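Local coordinates for flagellar brake protein YcgR (Klebsiella pneumoniae, PDB 5KEC) that binds c-di-GMP and probably acts as a transcription activator of type 3 fimbriae genes, linking the second messenger to biofilm formation, at residues 17-21 and 46-51; 117-123 and 227-231. All coordinates share one frame; numbering follows the deposited sequence.

Contact 1. Residues 17-21 and 46-51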
loop_
_atom_site.group_PDB
_atom_site.type_symbol
_atom_site.label_atom_id
_atom_site.label_comp_id
_atom_site.label_asym_id
_atom_site.label_seq_id
_atom_site.Cartn_x
_atom_site.Cartn_y
_atom_site.Cartn_z
ATOM N N ILE B 17 7.554 -18.532 12.798
ATOM C CA ILE B 17 8.582 -19.302 12.111
ATOM C C ILE B 17 7.989 -20.621 11.629
ATOM O O ILE B 17 8.139 -20.984 10.464
ATOM C CB ILE B 17 9.806 -19.562 13.009
ATOM C CG1 ILE B 17 10.505 -18.248 13.339
ATOM C CG2 ILE B 17 10.783 -20.500 12.323
ATOM C CD1 ILE B 17 11.678 -18.394 14.313
ATOM N N ALA B 18 7.298 -21.322 12.526
ATOM C CA ALA B 18 6.660 -22.593 12.197
ATOM C C ALA B 18 5.702 -22.474 11.011
ATOM O O ALA B 18 5.642 -23.369 10.166
ATOM C CB ALA B 18 5.927 -23.149 13.410
ATOM N N ILE B 19 4.951 -21.373 10.957
ATOM C CA ILE B 19 3.995 -21.160 9.872
ATOM C C ILE B 19 4.704 -20.924 8.543
ATOM O O ILE B 19 4.300 -21.467 7.506
ATOM C CB ILE B 19 3.035 -19.988 10.167
ATOM C CG1 ILE B 19 1.965 -20.420 11.176
ATOM C CG2 ILE B 19 2.374 -19.498 8.883
ATOM C CD1 ILE B 19 1.208 -19.250 11.806
ATOM N N PHE B 20 5.769 -20.131 8.568
ATOM C CA PHE B 20 6.517 -19.878 7.340
ATOM C C PHE B 20 7.137 -21.159 6.782
ATOM O O PHE B 20 7.054 -21.424 5.579
ATOM C CB PHE B 20 7.568 -18.778 7.541
ATOM C CG PHE B 20 7.054 -17.401 7.237
ATOM C CD1 PHE B 20 6.145 -16.785 8.081
ATOM C CD2 PHE B 20 7.472 -16.725 6.099
ATOM C CE1 PHE B 20 5.659 -15.522 7.796
ATOM C CE2 PHE B 20 6.988 -15.461 5.806
ATOM C CZ PHE B 20 6.081 -14.857 6.657
ATOM N N ARG B 21 7.738 -21.957 7.660
ATOM C CA ARG B 21 8.347 -23.218 7.255
ATOM C C ARG B 21 7.343 -24.160 6.606
ATOM O O ARG B 21 7.670 -24.859 5.647
ATOM C CB ARG B 21 9.014 -23.907 8.443
ATOM C CG ARG B 21 10.260 -23.201 8.950
ATOM C CD ARG B 21 10.995 -24.072 9.954
ATOM N NE ARG B 21 12.214 -23.441 10.451
ATOM C CZ ARG B 21 13.378 -23.459 9.809
ATOM N NH1 ARG B 21 13.478 -24.065 8.631
ATOM N NH2 ARG B 21 14.442 -22.864 10.337
ATOM N N VAL B 46 13.370 -20.172 4.368
ATOM C CA VAL B 46 12.916 -19.703 5.668
ATOM C C VAL B 46 13.955 -20.062 6.717
ATOM O O VAL B 46 14.403 -21.205 6.797
ATOM C CB VAL B 46 11.566 -20.331 6.071
ATOM C CG1 VAL B 46 11.156 -19.858 7.459
ATOM C CG2 VAL B 46 10.485 -19.995 5.049
ATOM N N ASP B 47 14.361 -19.075 7.505
ATOM C CA ASP B 47 15.234 -19.338 8.637
ATOM C C ASP B 47 14.743 -18.557 9.850
ATOM O O ASP B 47 13.688 -17.919 9.802
ATOM C CB ASP B 47 16.698 -19.026 8.305
ATOM C CG ASP B 47 16.923 -17.575 7.941
ATOM O OD1 ASP B 47 16.473 -16.692 8.703
ATOM O OD2 ASP B 47 17.551 -17.318 6.891
ATOM N N PHE B 48 15.508 -18.611 10.934
ATOM C CA PHE B 48 15.050 -18.089 12.215
ATOM C C PHE B 48 14.748 -16.592 12.197
ATOM O O PHE B 48 13.984 -16.098 13.025
ATOM C CB PHE B 48 16.062 -18.422 13.315
ATOM C CG PHE B 48 17.431 -17.844 13.076
ATOM C CD1 PHE B 48 17.828 -16.678 13.717
ATOM C CD2 PHE B 48 18.322 -18.465 12.212
ATOM C CE1 PHE B 48 19.087 -16.142 13.503
ATOM C CE2 PHE B 48 19.583 -17.934 11.993
ATOM C CZ PHE B 48 19.965 -16.769 12.641
ATOM N N ALA B 49 15.331 -15.870 11.246
ATOM C CA ALA B 49 15.234 -14.413 11.252
ATOM C C ALA B 49 14.656 -13.806 9.971
ATOM O O ALA B 49 14.188 -12.665 9.981
ATOM C CB ALA B 49 16.597 -13.806 11.548
ATOM N N GLU B 50 14.687 -14.563 8.876
ATOM C CA GLU B 50 14.348 -14.016 7.566
ATOM C C GLU B 50 13.649 -15.028 6.661
ATOM O O GLU B 50 13.743 -16.232 6.871
ATOM C CB GLU B 50 15.613 -13.507 6.868
ATOM C CG GLU B 50 16.264 -12.312 7.542
ATOM C CD GLU B 50 17.650 -12.012 6.999
ATOM O OE1 GLU B 50 18.300 -12.942 6.470
ATOM O OE2 GLU B 50 18.085 -10.844 7.107
ATOM N N PHE B 51 12.927 -14.524 5.668
ATOM C CA PHE B 51 12.394 -15.379 4.614
ATOM C C PHE B 51 12.804 -14.803 3.276
ATOM O O PHE B 51 12.979 -13.596 3.145
ATOM C CB PHE B 51 10.871 -15.505 4.701
ATOM C CG PHE B 51 10.130 -14.249 4.336
ATOM C CD1 PHE B 51 9.753 -14.009 3.022
ATOM C CD2 PHE B 51 9.801 -13.314 5.309
ATOM C CE1 PHE B 51 9.060 -12.853 2.681
ATOM C CE2 PHE B 51 9.110 -12.153 4.981
ATOM C CZ PHE B 51 8.744 -11.920 3.662
#
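The guanidinium of Arg21 lies with one face over the backbone carbonyl of Val46, yet no hydrogen bond joins the two segments. Arg21 NH1 stands 3.5 Å from Val46 O. NH2 reaches on toward the backbone of Asp47. The arginine chain is extended from CG to NE, which carries its charged end along the turn while CG rests 3.8 Å from Val46 CG1. Val46 points at the helix. Its CG1, anti to the backbone N (chi1 178°), also meets Phe20 CB at 3.7 Å, and CG2 touches the Phe20 carbonyl. Beyond it the Phe20 ring brings CE2 over one face of the Phe51 ring, near the rim, 3.6 Å from Phe51 CD2. The ring planes are tilted by 40°. At the other end, Ile17 CD1 sits 3.5 Å from Phe48 O. The turn is held by its own bonds: Asp47 OD1 accepts from Ala49 N, which makes an Asx turn, and from Glu50 N, which extends it to an Asx motif. Phe48 N is buried here and has no partner in the model. The contact places helix 13-25 against the turn between strands 37-46 and 50-55 of the YcgR-like domain. Phe20 also packs on Leu43, Leu100 and Leu104 and meets Phe78 edge-to-face, while Phe51 continues inward to Phe67 and Phe98 of the antiparallel sheet.

Contact 2. Residues 117-123 and 227-231; sequences LRHEHDF and LILEA
Residues 117-123 start as a weakly bonded strand at 117-118 and then run as a loop beside one turn of helix 214-234. The backbones keep apart: the CA atoms of His119 and Leu227 are 6.8 Å from each other, and those of Leu117 and Ile228 are 7.3 Å apart. No direct hydrogen bond crosses, so side chains make the contact. Leu117 has CG anti to the backbone N (chi1 -179°), which sends its two methyls to the helix. CD2 is pressed against the helix backbone, 3.2 Å from Ile228 N. It is also 3.3 Å from Leu227 CB, a carbon pair tighter than usual van der Waals contact. CD1 reaches Ala231 CB. Leu227 points back into the loop. Its CD2 lies 3.3 Å from His121 CD2 and also touches His119 CB, while CD1 approaches the edge of the Phe123 ring. Strand 117-118 belongs to the C-terminal antiparallel sheet, consistent with a PilZ domain, and helix 214-234 ends the fold. Ile142 of strand 134-142 touches both segments, Leu117 through backbone bonds and Leu227 through side-chain packing. The site is close to the c-di-GMP region: His119 lies near Asp141 and Ile228 near Arg109, both ligand contacts in the bound protein. The polar part is at His121 and Glu230. Glu230 OE1 comes to the imidazole edge, 3.6 Å from His121 NE2, with the carboxylate turned 67° from the ring. A water spans the pair, 3.1 Å from His121 NE2, and donates a weak bond to Glu230 OE1. On its other nitrogen, His121 ND1 has a weak hydrogen bond with Glu174 OE2.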
loop_
_atom_site.group_PDB
_atom_site.type_symbol
_atom_site.label_atom_id
_atom_site.label_comp_id
_atom_site.label_asym_id
_atom_site.label_seq_id
_atom_site.Cartn_x
_atom_site.Cartn_y
_atom_site.Cartn_z
ATOM N N LEU B 117 -10.961 3.983 -2.884
ATOM C CA LEU B 117 -12.407 4.180 -2.940
ATOM C C LEU B 117 -12.828 5.497 -3.599
ATOM O O LEU B 117 -12.398 6.576 -3.193
ATOM C CB LEU B 117 -12.992 4.084 -1.531
ATOM C CG LEU B 117 -14.504 4.229 -1.369
ATOM C CD1 LEU B 117 -15.242 3.220 -2.240
ATOM C CD2 LEU B 117 -14.878 4.054 0.095
ATOM N N ARG B 118 -13.680 5.395 -4.616
ATOM C CA ARG B 118 -14.257 6.563 -5.275
ATOM C C ARG B 118 -15.356 7.142 -4.389
ATOM O O ARG B 118 -15.964 6.416 -3.608
ATOM C CB ARG B 118 -14.820 6.162 -6.641
ATOM C CG ARG B 118 -15.341 7.317 -7.483
ATOM C CD ARG B 118 -15.700 6.852 -8.892
ATOM N NE ARG B 118 -16.644 5.735 -8.884
ATOM C CZ ARG B 118 -17.965 5.870 -8.972
ATOM N NH1 ARG B 118 -18.507 7.077 -9.078
ATOM N NH2 ARG B 118 -18.744 4.798 -8.956
ATOM N N HIS B 119 -15.612 8.444 -4.497
ATOM C CA HIS B 119 -16.578 9.086 -3.604
ATOM C C HIS B 119 -17.229 10.328 -4.210
ATOM O O HIS B 119 -16.892 10.745 -5.316
ATOM C CB HIS B 119 -15.916 9.429 -2.265
ATOM C CG HIS B 119 -14.752 10.362 -2.391
ATOM N ND1 HIS B 119 -14.898 11.733 -2.408
ATOM C CD2 HIS B 119 -13.426 10.122 -2.518
ATOM C CE1 HIS B 119 -13.709 12.297 -2.532
ATOM N NE2 HIS B 119 -12.798 11.342 -2.602
ATOM N N GLU B 120 -18.168 10.919 -3.477
ATOM C CA GLU B 120 -18.881 12.106 -3.952
ATOM C C GLU B 120 -18.480 13.378 -3.193
ATOM O O GLU B 120 -18.761 14.495 -3.637
ATOM C CB GLU B 120 -20.398 11.884 -3.873
ATOM C CG GLU B 120 -21.236 13.080 -4.310
ATOM C CD GLU B 120 -21.651 13.962 -3.144
ATOM O OE1 GLU B 120 -22.170 13.417 -2.148
ATOM O OE2 GLU B 120 -21.453 15.195 -3.220
ATOM N N HIS B 121 -17.810 13.197 -2.059
ATOM C CA HIS B 121 -17.430 14.311 -1.193
ATOM C C HIS B 121 -16.560 15.378 -1.867
ATOM O O HIS B 121 -15.854 15.108 -2.837
ATOM C CB HIS B 121 -16.740 13.789 0.071
ATOM C CG HIS B 121 -17.679 13.174 1.061
ATOM N ND1 HIS B 121 -18.258 13.895 2.085
ATOM C CD2 HIS B 121 -18.140 11.907 1.187
ATOM C CE1 HIS B 121 -19.035 13.097 2.798
ATOM N NE2 HIS B 121 -18.980 11.886 2.275
ATOM N N ASP B 122 -16.631 16.593 -1.328
ATOM C CA ASP B 122 -15.860 17.735 -1.813
ATOM C C ASP B 122 -14.487 17.773 -1.143
ATOM O O ASP B 122 -14.221 18.645 -0.326
ATOM C CB ASP B 122 -16.605 19.031 -1.481
ATOM C CG ASP B 122 -17.008 19.815 -2.716
ATOM O OD1 ASP B 122 -16.893 19.280 -3.839
ATOM O OD2 ASP B 122 -17.454 20.971 -2.555
ATOM N N PHE B 123 -13.624 16.823 -1.481
ATOM C CA PHE B 123 -12.310 16.740 -0.858
ATOM C C PHE B 123 -11.264 17.306 -1.801
ATOM O O PHE B 123 -11.294 17.033 -2.997
ATOM C CB PHE B 123 -11.963 15.287 -0.519
ATOM C CG PHE B 123 -12.857 14.661 0.524
ATOM C CD1 PHE B 123 -13.675 15.439 1.328
ATOM C CD2 PHE B 123 -12.868 13.285 0.700
ATOM C CE1 PHE B 123 -14.484 14.857 2.296
ATOM C CE2 PHE B 123 -13.678 12.693 1.659
ATOM C CZ PHE B 123 -14.486 13.480 2.462
ATOM N N LEU B 227 -17.090 6.256 3.994
ATOM C CA LEU B 227 -17.186 6.220 2.543
ATOM C C LEU B 227 -17.567 4.823 2.070
ATOM O O LEU B 227 -18.463 4.659 1.245
ATOM C CB LEU B 227 -15.863 6.656 1.913
ATOM C CG LEU B 227 -15.492 8.118 2.170
ATOM C CD1 LEU B 227 -14.126 8.454 1.577
ATOM C CD2 LEU B 227 -16.572 9.027 1.608
ATOM N N ILE B 228 -16.876 3.823 2.605
ATOM C CA ILE B 228 -17.169 2.428 2.306
ATOM C C ILE B 228 -18.625 2.101 2.618
ATOM O O ILE B 228 -19.343 1.551 1.782
ATOM C CB ILE B 228 -16.257 1.498 3.115
ATOM C CG1 ILE B 228 -14.795 1.719 2.716
ATOM C CG2 ILE B 228 -16.667 0.049 2.912
ATOM C CD1 ILE B 228 -13.795 1.074 3.655
ATOM N N LEU B 229 -19.059 2.445 3.825
ATOM C CA LEU B 229 -20.443 2.221 4.231
ATOM C C LEU B 229 -21.399 2.894 3.251
ATOM O O LEU B 229 -22.381 2.294 2.809
ATOM C CB LEU B 229 -20.673 2.741 5.653
ATOM C CG LEU B 229 -22.069 2.535 6.247
ATOM C CD1 LEU B 229 -22.440 1.056 6.267
ATOM C CD2 LEU B 229 -22.143 3.135 7.642
ATOM N N GLU B 230 -21.098 4.141 2.902
ATOM C CA GLU B 230 -21.906 4.878 1.937
ATOM C C GLU B 230 -21.942 4.177 0.579
ATOM O O GLU B 230 -22.994 4.077 -0.049
ATOM C CB GLU B 230 -21.385 6.308 1.774
ATOM C CG GLU B 230 -22.107 7.103 0.693
ATOM C CD GLU B 230 -21.392 8.392 0.337
ATOM O OE1 GLU B 230 -20.538 8.837 1.136
ATOM O OE2 GLU B 230 -21.679 8.951 -0.745
ATOM N N ALA B 231 -20.787 3.699 0.129
ATOM C CA ALA B 231 -20.691 2.997 -1.151
ATOM C C ALA B 231 -21.490 1.688 -1.158
ATOM O O ALA B 231 -22.121 1.343 -2.157
ATOM C CB ALA B 231 -19.231 2.738 -1.510
HETATM O O HOH W 1 -21.844 10.667 2.576
#

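Overall arrangement
Contacts 1 and 2 share no helix or strand. They lie on opposite sides of the chain's centre, their own centres about 40 Å apart, and contact 1 closes before contact 2 opens along the chain. Each sets a helix against a loop region by side-chain packing, and each is partly buried. Contact 1 joins elements close in sequence within the N-terminal domain; its aromatic end runs into the core and its arginine end is exposed. Contact 2 brings the C-terminal helix back to a segment over 100 residues earlier. Two leucines carry most of its apolar packing. Its polar side is a water between a histidine and a glutamate, where contact 1 has an arginine over a backbone carbonyl. Contact 2 has c-di-GMP-binding residues much nearer.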